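Local structure of hypothetical protein (Catenulispora acidiphila, 4H3U) at residues Val31-Ala36 / Gly47-Ala52; Ala76-Asp79 / Asn84-Val87; Thr90-Ala95 / Val99-Val104. The protein is of unknown function but adopts a ketosteroid isomerase-like fold of the SnoaL-like family and may take part in trimethylamine metabolism. All blocks are in the same frame, centred on the assembly; numbering follows the deposited sequence.

Contact 1 (Val31-Ala36 / Gly47-Ala52)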
ATOM      1  N   VAL A  31     -14.064   1.697  10.381  1.00  8.20           N
ATOM      2  CA  VAL A  31     -12.930   2.523   9.986  1.00  8.16           C
ATOM      3  C   VAL A  31     -12.661   3.596  11.045  1.00  7.66           C
ATOM      4  O   VAL A  31     -11.517   3.828  11.442  1.00  7.91           O
ATOM      5  CB  VAL A  31     -13.123   3.096   8.613  1.00  8.73           C
ATOM      6  CG1 VAL A  31     -12.012   4.036   8.229  1.00  9.11           C
ATOM      7  CG2 VAL A  31     -13.232   1.949   7.585  1.00  9.08           C
ATOM      8  N   THR A  32     -13.722   4.276  11.479  1.00  7.91           N
ATOM      9  CA  THR A  32     -13.574   5.299  12.513  1.00  8.81           C
ATOM     10  C   THR A  32     -13.015   4.663  13.797  1.00  8.52           C
ATOM     11  O   THR A  32     -12.143   5.253  14.439  1.00  9.04           O
ATOM     12  CB  THR A  32     -14.933   5.980  12.740  1.00  9.72           C
ATOM     13  OG1 THR A  32     -15.362   6.502  11.489  1.00 11.46           O
ATOM     14  CG2 THR A  32     -14.863   7.044  13.793  1.00 10.88           C
ATOM     15  N   ALA A  33     -13.484   3.468  14.153  1.00  7.82           N
ATOM     16  CA  ALA A  33     -13.031   2.782  15.346  1.00  9.26           C
ATOM     17  C   ALA A  33     -11.558   2.394  15.237  1.00  8.51           C
ATOM     18  O   ALA A  33     -10.787   2.506  16.180  1.00  8.83           O
ATOM     19  CB  ALA A  33     -13.867   1.561  15.653  1.00  9.42           C
ATOM     20  N   TRP A  34     -11.163   1.913  14.065  1.00  8.15           N
ATOM     21  CA  TRP A  34      -9.767   1.523  13.796  1.00  8.11           C
ATOM     22  C   TRP A  34      -8.833   2.736  13.934  1.00  7.79           C
ATOM     23  O   TRP A  34      -7.789   2.648  14.580  1.00  7.93           O
ATOM     24  CB  TRP A  34      -9.726   0.867  12.417  1.00  8.32           C
ATOM     25  CG  TRP A  34      -8.364   0.610  11.838  1.00  7.82           C
ATOM     26  CD1 TRP A  34      -7.628  -0.549  11.925  1.00  8.19           C
ATOM     27  CD2 TRP A  34      -7.609   1.493  10.981  1.00  7.61           C
ATOM     28  NE1 TRP A  34      -6.455  -0.410  11.221  1.00  8.77           N
ATOM     29  CE2 TRP A  34      -6.447   0.805  10.594  1.00  8.05           C
ATOM     30  CE3 TRP A  34      -7.841   2.755  10.449  1.00  8.24           C
ATOM     31  CZ2 TRP A  34      -5.525   1.353   9.732  1.00  8.97           C
ATOM     32  CZ3 TRP A  34      -6.923   3.294   9.579  1.00  9.24           C
ATOM     33  CH2 TRP A  34      -5.776   2.595   9.233  1.00  9.84           C
ATOM     34  N   ALA A  35      -9.236   3.855  13.336  1.00  7.52           N
ATOM     35  CA  ALA A  35      -8.420   5.073  13.440  1.00  8.29           C
ATOM     36  C   ALA A  35      -8.318   5.580  14.871  1.00  8.46           C
ATOM     37  O   ALA A  35      -7.232   5.996  15.314  1.00  8.91           O
ATOM     38  CB  ALA A  35      -8.919   6.161  12.524  1.00  9.65           C
ATOM     39  N   ALA A  36      -9.432   5.517  15.606  1.00  8.85           N
ATOM     40  CA  ALA A  36      -9.444   5.972  16.986  1.00  8.58           C
ATOM     41  C   ALA A  36      -8.555   5.053  17.848  1.00  7.81           C
ATOM     42  O   ALA A  36      -7.874   5.518  18.771  1.00  9.16           O
ATOM     43  CB  ALA A  36     -10.853   6.029  17.531  1.00  9.76           C
ATOM     44  N   GLY A  47      -7.002  -4.394  19.381  1.00  7.95           N
ATOM     45  CA  GLY A  47      -7.227  -5.818  19.350  1.00  8.34           C
ATOM     46  C   GLY A  47      -8.671  -6.267  19.415  1.00  7.10           C
ATOM     47  O   GLY A  47      -9.079  -7.230  18.713  1.00  7.68           O
ATOM     48  N   THR A  48      -9.490  -5.601  20.211  1.00  6.78           N
ATOM     49  CA  THR A  48     -10.872  -6.014  20.386  1.00  6.82           C
ATOM     50  C   THR A  48     -11.681  -5.981  19.092  1.00  6.73           C
ATOM     51  O   THR A  48     -12.737  -6.622  19.003  1.00  7.81           O
ATOM     52  CB  THR A  48     -11.549  -5.188  21.507  1.00  8.08           C
ATOM     53  OG1 THR A  48     -12.688  -5.911  21.950  1.00  9.48           O
ATOM     54  CG2 THR A  48     -11.925  -3.806  21.049  1.00  7.70           C
ATOM     55  N   LEU A  49     -11.238  -5.237  18.095  1.00  6.71           N
ATOM     56  CA  LEU A  49     -11.932  -5.172  16.815  1.00  7.89           C
ATOM     57  C   LEU A  49     -11.794  -6.425  15.966  1.00  7.89           C
ATOM     58  O   LEU A  49     -12.516  -6.570  14.990  1.00  8.57           O
ATOM     59  CB  LEU A  49     -11.387  -3.994  15.996  1.00  7.45           C
ATOM     60  CG  LEU A  49     -11.493  -2.623  16.649  1.00  8.51           C
ATOM     61  CD1 LEU A  49     -10.825  -1.573  15.791  1.00 10.51           C
ATOM     62  CD2 LEU A  49     -12.956  -2.271  16.954  1.00 10.37           C
ATOM     63  N   PHE A  50     -10.870  -7.318  16.311  1.00  6.98           N
ATOM     64  CA  PHE A  50     -10.504  -8.453  15.492  1.00  7.31           C
ATOM     65  C   PHE A  50     -11.052  -9.788  15.959  1.00  7.80           C
ATOM     66  O   PHE A  50     -11.244 -10.065  17.130  1.00  8.36           O
ATOM     67  CB  PHE A  50      -8.957  -8.567  15.439  1.00  7.85           C
ATOM     68  CG  PHE A  50      -8.325  -7.499  14.587  1.00  7.82           C
ATOM     69  CD1 PHE A  50      -7.910  -7.772  13.294  1.00  7.62           C
ATOM     70  CD2 PHE A  50      -8.160  -6.205  15.080  1.00  8.06           C
ATOM     71  CE1 PHE A  50      -7.368  -6.790  12.506  1.00  7.65           C
ATOM     72  CE2 PHE A  50      -7.639  -5.217  14.270  1.00  7.61           C
ATOM     73  CZ  PHE A  50      -7.252  -5.511  12.984  1.00  8.05           C
ATOM     74  N   ALA A  51     -11.309 -10.643  14.954  1.00  8.68           N
ATOM     75  CA  ALA A  51     -11.705 -12.011  15.174  1.00  9.44           C
ATOM     76  C   ALA A  51     -10.635 -12.755  15.947  1.00  8.97           C
ATOM     77  O   ALA A  51      -9.450 -12.384  15.930  1.00  9.68           O
ATOM     78  CB  ALA A  51     -11.959 -12.714  13.847  1.00 10.47           C
ATOM     79  N   ALA A  52     -10.998 -13.897  16.528  1.00 10.05           N
ATOM     80  CA  ALA A  52     -10.083 -14.658  17.326  1.00 11.18           C
ATOM     81  C   ALA A  52      -8.868 -15.111  16.536  1.00 10.66           C
ATOM     82  O   ALA A  52      -7.764 -15.195  17.087  1.00 11.73           O
ATOM     83  CB  ALA A  52     -10.774 -15.857  17.944  1.00 13.19           C
TER
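L49 reaches from the type I turn 47-50 to the helix 31-36 and divides its two methyls between A33 and W34. CD1 lies against the helix backbone, 3.8 Å from W34 CA, and approaches the root of the tryptophan side chain, with W34 CB 4.3 Å from L49 CD1. L49 CD2, the other branch, lies 4.1 Å from A33 CB, the methyl of that alanine. L49 CG stands anti to the carbonyl carbon (chi1 -58°), and from there the forked end spans two successive helix residues. A branched leucine suits this place because it supplies two apolar arms, while the small A33 lets CD2 come close to the helix surface. No hydrogen bond crosses the contact, so it is held by these apolar touches.

W34 gives L49 its backbone and CB but sends its indole elsewhere: with CG anti to the backbone N (chi1 170°), the ring goes into the sheet side of the core, where it meets W38 edge-to-face and makes a weak NE1 bond to D134. The turn is closed by F50 N donating to G47 O at 3.0 Å, and F50 turns its ring onto I131 and D134. Backbone bonds from L49 and A51 to I131 tie the turn to strand 130-138. Helix 29-39 lying across a curved sheet, with the turn that follows packed against its flank, is the arrangement of the ketosteroid isomerase-like fold.

Contact 2 (Ala76-Asp79 / Asn84-Val87). With CD (cadmium ion), chain E.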
ATOM      1  N   ALA A  76       0.942  -1.722  21.064  1.00  8.01           N
ATOM      2  CA  ALA A  76       1.866  -1.449  22.144  1.00  9.25           C
ATOM      3  C   ALA A  76       3.316  -1.286  21.650  1.00  9.87           C
ATOM      4  O   ALA A  76       4.020  -0.364  22.067  1.00 10.16           O
ATOM      5  CB  ALA A  76       1.783  -2.516  23.228  1.00 10.27           C
ATOM      6  N   ARG A  77       3.759  -2.160  20.768  1.00  9.99           N
ATOM      7  CA  ARG A  77       5.103  -2.121  20.222  1.00 10.36           C
ATOM      8  C   ARG A  77       5.339  -0.872  19.396  1.00 10.22           C
ATOM      9  O   ARG A  77       6.412  -0.262  19.435  1.00 11.97           O
ATOM     10  CB  ARG A  77       5.371  -3.373  19.404  1.00 13.07           C
ATOM     11  CG  ARG A  77       5.501  -4.671  20.204  1.00 16.78           C
ATOM     12  CD  ARG A  77       5.237  -5.945  19.354  1.00 18.82           C
ATOM     13  NE  ARG A  77       6.093  -6.055  18.175  1.00 22.59           N
ATOM     14  CZ  ARG A  77       5.866  -6.883  17.151  1.00 21.09           C
ATOM     15  NH1 ARG A  77       4.749  -7.622  17.112  1.00 29.98           N
ATOM     16  NH2 ARG A  77       6.731  -6.929  16.128  1.00 32.80           N
ATOM     17  N   THR A  78       4.344  -0.513  18.602  1.00  9.66           N
ATOM     18  CA  THR A  78       4.443   0.682  17.795  1.00  8.84           C
ATOM     19  C   THR A  78       4.581   1.910  18.710  1.00  8.97           C
ATOM     20  O   THR A  78       5.442   2.759  18.462  1.00 10.56           O
ATOM     21  CB  THR A  78       3.235   0.788  16.846  1.00  9.60           C
ATOM     22  OG1 THR A  78       3.206  -0.321  15.923  1.00 11.34           O
ATOM     23  CG2 THR A  78       3.298   2.015  16.037  1.00 10.48           C
ATOM     24  N   ASP A  79       3.753   1.994  19.742  1.00  8.74           N
ATOM     25  CA  ASP A  79       3.834   3.120  20.690  1.00  9.51           C
ATOM     26  C   ASP A  79       5.149   3.180  21.432  1.00 10.01           C
ATOM     27  O   ASP A  79       5.632   4.244  21.793  1.00 11.61           O
ATOM     28  CB  ASP A  79       2.701   3.077  21.704  1.00 10.26           C
ATOM     29  CG  ASP A  79       1.334   3.442  21.125  1.00 11.63           C
ATOM     30  OD1 ASP A  79       1.271   3.999  20.014  1.00 11.60           O
ATOM     31  OD2 ASP A  79       0.345   3.248  21.864  1.00 14.85           O
ATOM     32  N   ASN A  84       3.399   9.836  19.662  0.50  9.86           N
ATOM     33  CA  ASN A  84       2.303  10.564  19.019  0.50  9.67           C
ATOM     34  C   ASN A  84       1.737   9.868  17.763  0.50  9.50           C
ATOM     35  O   ASN A  84       1.385  10.535  16.804  0.50  9.64           O
ATOM     36  CB  ASN A  84       2.711  12.027  18.697  0.50  8.11           C
ATOM     37  CG  ASN A  84       1.539  12.883  18.329  0.50  7.94           C
ATOM     38  OD1 ASN A  84       0.496  12.843  18.990  0.50  9.86           O
ATOM     39  ND2 ASN A  84       1.672  13.626  17.250  0.50  8.08           N
ATOM     40  N   VAL A  85       1.683   8.542  17.767  1.00  8.34           N
ATOM     41  CA  VAL A  85       1.107   7.846  16.629  1.00  8.82           C
ATOM     42  C   VAL A  85      -0.325   8.353  16.408  1.00  9.38           C
ATOM     43  O   VAL A  85      -1.115   8.448  17.366  1.00  9.92           O
ATOM     44  CB  VAL A  85       1.051   6.332  16.861  1.00 10.07           C
ATOM     45  CG1 VAL A  85       0.162   5.641  15.829  1.00 11.40           C
ATOM     46  CG2 VAL A  85       2.435   5.750  16.835  1.00 10.42           C
ATOM     47  N   HIS A  86      -0.622   8.744  15.184  1.00  9.09           N
ATOM     48  CA  HIS A  86      -1.953   9.206  14.862  1.00 10.07           C
ATOM     49  C   HIS A  86      -2.272   8.834  13.434  1.00  9.97           C
ATOM     50  O   HIS A  86      -1.428   8.912  12.551  1.00 11.53           O
ATOM     51  CB  HIS A  86      -2.147  10.700  15.171  1.00 14.32           C
ATOM     52  CG  HIS A  86      -1.258  11.636  14.424  1.00 12.95           C
ATOM     53  ND1 HIS A  86       0.090  11.757  14.669  1.00 12.62           N
ATOM     54  CD2 HIS A  86      -1.557  12.592  13.513  1.00 14.69           C
ATOM     55  CE1 HIS A  86       0.595  12.687  13.868  1.00 13.85           C
ATOM     56  NE2 HIS A  86      -0.391  13.224  13.174  1.00 15.32           N
ATOM     57  N   VAL A  87      -3.512   8.399  13.252  1.00  9.56           N
ATOM     58  CA  VAL A  87      -4.018   7.952  11.965  1.00  9.49           C
ATOM     59  C   VAL A  87      -5.310   8.694  11.665  1.00  9.87           C
ATOM     60  O   VAL A  87      -6.209   8.665  12.466  1.00 12.00           O
ATOM     61  CB  VAL A  87      -4.293   6.436  11.966  1.00 10.76           C
ATOM     62  CG1 VAL A  87      -4.983   6.011  10.696  1.00 13.42           C
ATOM     63  CG2 VAL A  87      -2.995   5.664  12.171  1.00 11.22           C
TER
HETATM   64 CD    CD E 203      -0.404  15.002  11.746  1.00 22.44          CD
HETATM   65  O   HOH W   1       2.390   6.672  20.040  1.00 15.56           O
HETATM   66  O   HOH W   2      -0.748  13.575   9.950  1.00 25.60           O
HETATM   67  O   HOH W   3      -2.628  15.129  11.762  1.00 33.18           O
HETATM   68  O   HOH W   4      -0.159  16.457  13.507  1.00 30.30           O
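V85 packs against T78 and D79 of helix 68-81, and the segment 84-87 that carries it begins at N84, whose positive phi (58°) is a conformation asparagine tolerates better than most residues. The N84 carbonyl oxygen accepts from H86 ND1 at 2.8 Å in a nearly straight bond lying close to the imidazole plane. At V85 the backbone N donates to a water 3.0 Å away, and the same water lies 2.9 Å from D79 OD1, linking the backbone of V85 to the helix; this carboxylate oxygen also forms a salt bridge with K75. V85 CG2, anti to the carbonyl carbon, is the branch that touches: it stands 3.9 Å from T78 CG2 and 3.8 Å from D79 OD1, with both side chains crossing it at about a right angle. T78 suits the place because its methyl faces the valine while OG1 bonds back to W74 O within the helix. This is the helix-to-strand turn of the ketosteroid isomerase-like fold, where helix 68-81 leads into strand 82-95 at an edge of the curved sheet. The ND1 bond to N84 fixes the rotation of the H86 ring and leaves NE2 to bind a cadmium ion at 2.3 Å, together with three waters and two atoms from elsewhere in the structure. V87 turns back inward onto W34, W38 and A103, and its N donates to T39 OG1.

Contact 3 (Thr90-Ala95 / Val99-Val104)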
ATOM      1  N   THR A  90      -8.641   9.784   5.292  1.00  9.63           N
ATOM      2  CA  THR A  90      -8.815  10.606   4.107  1.00 11.17           C
ATOM      3  C   THR A  90     -10.116  10.223   3.424  1.00 11.02           C
ATOM      4  O   THR A  90     -10.965  11.089   3.156  1.00 13.76           O
ATOM      5  CB  THR A  90      -7.639  10.461   3.148  1.00 12.92           C
ATOM      6  OG1 THR A  90      -6.436  10.752   3.854  1.00 14.00           O
ATOM      7  CG2 THR A  90      -7.777  11.422   1.981  1.00 16.52           C
ATOM      8  N   LYS A  91     -10.296   8.924   3.151  1.00 10.20           N
ATOM      9  CA  LYS A  91     -11.544   8.406   2.604  1.00 11.64           C
ATOM     10  C   LYS A  91     -11.560   6.904   2.793  1.00  9.50           C
ATOM     11  O   LYS A  91     -10.528   6.318   3.023  1.00 10.88           O
ATOM     12  CB  LYS A  91     -11.763   8.809   1.155  1.00 15.30           C
ATOM     13  CG  LYS A  91     -10.762   8.219   0.232  1.00 14.61           C
ATOM     14  CD  LYS A  91     -10.926   8.584  -1.254  1.00 18.91           C
ATOM     15  CE  LYS A  91     -10.697  10.054  -1.506  1.00 24.24           C
ATOM     16  NZ  LYS A  91     -10.905  10.334  -2.959  1.00 31.68           N
ATOM     17  N   ALA A  92     -12.728   6.312   2.758  1.00  9.30           N
ATOM     18  CA  ALA A  92     -12.838   4.892   2.884  1.00  8.74           C
ATOM     19  C   ALA A  92     -14.067   4.442   2.136  1.00  8.26           C
ATOM     20  O   ALA A  92     -15.015   5.209   1.990  1.00 11.12           O
ATOM     21  CB  ALA A  92     -12.891   4.459   4.341  1.00 12.50           C
ATOM     22  N   TYR A  93     -14.068   3.187   1.676  0.50  8.57           N
ATOM     23  CA  TYR A  93     -15.135   2.644   0.859  0.50  8.91           C
ATOM     24  C   TYR A  93     -15.240   1.123   1.002  0.50  8.82           C
ATOM     25  O   TYR A  93     -14.245   0.417   0.956  0.50  8.20           O
ATOM     26  CB  TYR A  93     -14.932   3.127  -0.589  0.50  9.75           C
ATOM     27  CG  TYR A  93     -13.480   3.262  -1.087  0.50  7.24           C
ATOM     28  CD1 TYR A  93     -12.848   2.230  -1.786  0.50  7.49           C
ATOM     29  CD2 TYR A  93     -12.759   4.451  -0.871  0.50  8.80           C
ATOM     30  CE1 TYR A  93     -11.546   2.381  -2.217  0.50  8.30           C
ATOM     31  CE2 TYR A  93     -11.468   4.593  -1.323  0.50  9.05           C
ATOM     32  CZ  TYR A  93     -10.867   3.552  -1.988  0.50  8.39           C
ATOM     33  OH  TYR A  93      -9.591   3.676  -2.447  0.50  9.85           O
ATOM     34  N   ARG A  94     -16.470   0.622   1.103  1.00 11.21           N
ATOM     35  CA  ARG A  94     -16.789  -0.774   1.328  1.00 11.08           C
ATOM     36  C   ARG A  94     -17.332  -1.401   0.045  1.00 10.36           C
ATOM     37  O   ARG A  94     -18.163  -0.808  -0.631  1.00 11.30           O
ATOM     38  CB  ARG A  94     -17.934  -0.908   2.404  1.00 14.68           C
ATOM     39  CG  ARG A  94     -18.348  -2.367   2.600  1.00 18.13           C
ATOM     40  CD  ARG A  94     -19.367  -2.636   3.694  1.00 23.25           C
ATOM     41  NE  ARG A  94     -18.826  -2.421   5.035  1.00 25.73           N
ATOM     42  CZ  ARG A  94     -18.133  -3.295   5.770  1.00 27.59           C
ATOM     43  NH1 ARG A  94     -17.776  -2.947   6.998  1.00 31.77           N
ATOM     44  NH2 ARG A  94     -17.771  -4.485   5.311  1.00 23.55           N
ATOM     45  N   ALA A  95     -16.900  -2.632  -0.200  1.00 10.32           N
ATOM     46  CA  ALA A  95     -17.365  -3.499  -1.277  1.00 12.85           C
ATOM     47  C   ALA A  95     -17.596  -4.852  -0.600  1.00 13.27           C
ATOM     48  O   ALA A  95     -16.685  -5.641  -0.427  1.00 13.80           O
ATOM     49  CB  ALA A  95     -16.358  -3.584  -2.406  1.00 16.40           C
ATOM     50  N   VAL A  99     -13.202  -3.606   2.949  1.00  8.49           N
ATOM     51  CA  VAL A  99     -13.161  -2.176   3.187  1.00  8.41           C
ATOM     52  C   VAL A  99     -11.742  -1.698   2.814  1.00  8.17           C
ATOM     53  O   VAL A  99     -10.738  -2.286   3.206  1.00 10.99           O
ATOM     54  CB  VAL A  99     -13.465  -1.846   4.665  1.00 10.47           C
ATOM     55  CG1 VAL A  99     -13.346  -0.369   4.932  1.00 13.57           C
ATOM     56  CG2 VAL A  99     -14.847  -2.345   5.073  1.00 12.74           C
ATOM     57  N   THR A 100     -11.702  -0.609   2.061  1.00  6.88           N
ATOM     58  CA  THR A 100     -10.459   0.052   1.719  1.00  7.05           C
ATOM     59  C   THR A 100     -10.390   1.381   2.435  1.00  6.63           C
ATOM     60  O   THR A 100     -11.363   2.159   2.399  1.00  7.96           O
ATOM     61  CB  THR A 100     -10.359   0.252   0.213  1.00  8.17           C
ATOM     62  OG1 THR A 100     -10.459  -1.004  -0.431  1.00  9.66           O
ATOM     63  CG2 THR A 100      -9.083   0.983  -0.163  1.00 10.01           C
ATOM     64  N   ILE A 101      -9.240   1.647   3.062  1.00  7.22           N
ATOM     65  CA  ILE A 101      -9.014   2.872   3.780  1.00  7.21           C
ATOM     66  C   ILE A 101      -7.838   3.618   3.196  1.00  7.79           C
ATOM     67  O   ILE A 101      -6.761   3.042   3.057  1.00  8.54           O
ATOM     68  CB  ILE A 101      -8.718   2.597   5.261  1.00  8.41           C
ATOM     69  CG1 ILE A 101      -9.792   1.753   5.934  1.00  9.79           C
ATOM     70  CG2 ILE A 101      -8.530   3.909   6.023  1.00  9.57           C
ATOM     71  CD1 ILE A 101      -9.413   1.219   7.294  1.00  9.89           C
ATOM     72  N   GLU A 102      -8.038   4.881   2.842  1.00  7.53           N
ATOM     73  CA  GLU A 102      -6.953   5.787   2.514  1.00  8.02           C
ATOM     74  C   GLU A 102      -6.802   6.681   3.771  1.00  7.90           C
ATOM     75  O   GLU A 102      -7.736   7.396   4.178  1.00  9.45           O
ATOM     76  CB  GLU A 102      -7.258   6.638   1.297  1.00  9.40           C
ATOM     77  CG  GLU A 102      -7.346   5.800   0.060  1.00 10.30           C
ATOM     78  CD  GLU A 102      -7.523   6.562  -1.237  1.00 12.96           C
ATOM     79  OE1 GLU A 102      -6.781   7.558  -1.454  1.00 15.28           O
ATOM     80  OE2 GLU A 102      -8.348   6.114  -2.082  1.00 15.83           O
ATOM     81  N   ALA A 103      -5.646   6.611   4.410  1.00  8.82           N
ATOM     82  CA  ALA A 103      -5.379   7.329   5.647  1.00  9.21           C
ATOM     83  C   ALA A 103      -4.077   8.037   5.580  1.00  8.80           C
ATOM     84  O   ALA A 103      -3.332   7.929   4.602  1.00  9.51           O
ATOM     85  CB  ALA A 103      -5.339   6.345   6.801  1.00 11.64           C
ATOM     86  N   VAL A 104      -3.809   8.844   6.610  1.00  8.86           N
ATOM     87  CA  VAL A 104      -2.485   9.425   6.833  1.00  9.42           C
ATOM     88  C   VAL A 104      -2.014   8.905   8.177  1.00  9.23           C
ATOM     89  O   VAL A 104      -2.703   9.022   9.181  1.00 10.53           O
ATOM     90  CB  VAL A 104      -2.483  10.974   6.816  1.00 10.79           C
ATOM     91  CG1 VAL A 104      -1.097  11.532   7.137  1.00 12.11           C
ATOM     92  CG2 VAL A 104      -2.947  11.476   5.468  1.00 12.68           C
TER
HETATM   93  O   HOH W   5      -4.342   9.652   2.471  1.00 16.61           O
HETATM   94  O   HOH W   6     -13.366  -1.495  -0.468  0.50 18.62           O
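Y93 and T100 form a hydrogen-bonded pair in the antiparallel beta hairpin of strands 82-95 and 98-109, whose ladder is broken at one end by a classic beta bulge: T90 N and K91 N both donate to E102 O. The side of A92, V99 and I101, small or branched apolar residues, is buried against V31 of helix 29-39; A92 CB lies 4.4 Å from I101 CG1. Tight packing marks the other side, where Y93 lies over T100: in one of its two conformations Y93 CE1 comes within 3.4 Å of T100 CB, and Y93 OH donates to E102 OE2 at 2.8 Å, on the anti side of a carboxylate turned 85° from the ring. The second subunit covers this side: its H98 stacks on Y93, OG1 of its T100 hydrogen-bonds to T100 OG1, and its Q135 bonds E102 OE1. With an alanine here in place of the glutamate, Y93 OH and Q135 of the second subunit would probably be left without their shared carboxylate mate. The looser, more exposed margin begins with K91, whose aliphatic chain runs alongside E102 while NZ stays 5.0 Å from E102 OE2, too far for a salt bridge. Near the bulge a water links T90 OG1 and A103 O. At the hairpin's far end R94, bent at chi3 and bonded to T126, lays its guanidinium over V99, with CZ 3.5 Å from V99 CG2.

In the fold
Contact 1 comes first along the chain, then contact 2, then contact 3, and each closes before the next opens. Contacts 2 and 3, with centres 20 Å apart and on opposite sides of the chain's centre, use the earlier and later parts of one long strand, 82-95, broken by a bulge and outermost in this chain's mixed sheet. Contact 1 lies about 14 Å from the centre of each, and its helix 29-39 bridges them: W34 packs on V87 of contact 2 and on I101 of contact 3, and V31 on A92 and V99. One helix thus packs on the middle of the strand and joins the two contacts to a common core, while the opposite side of the contact 3 hairpin meets the second subunit.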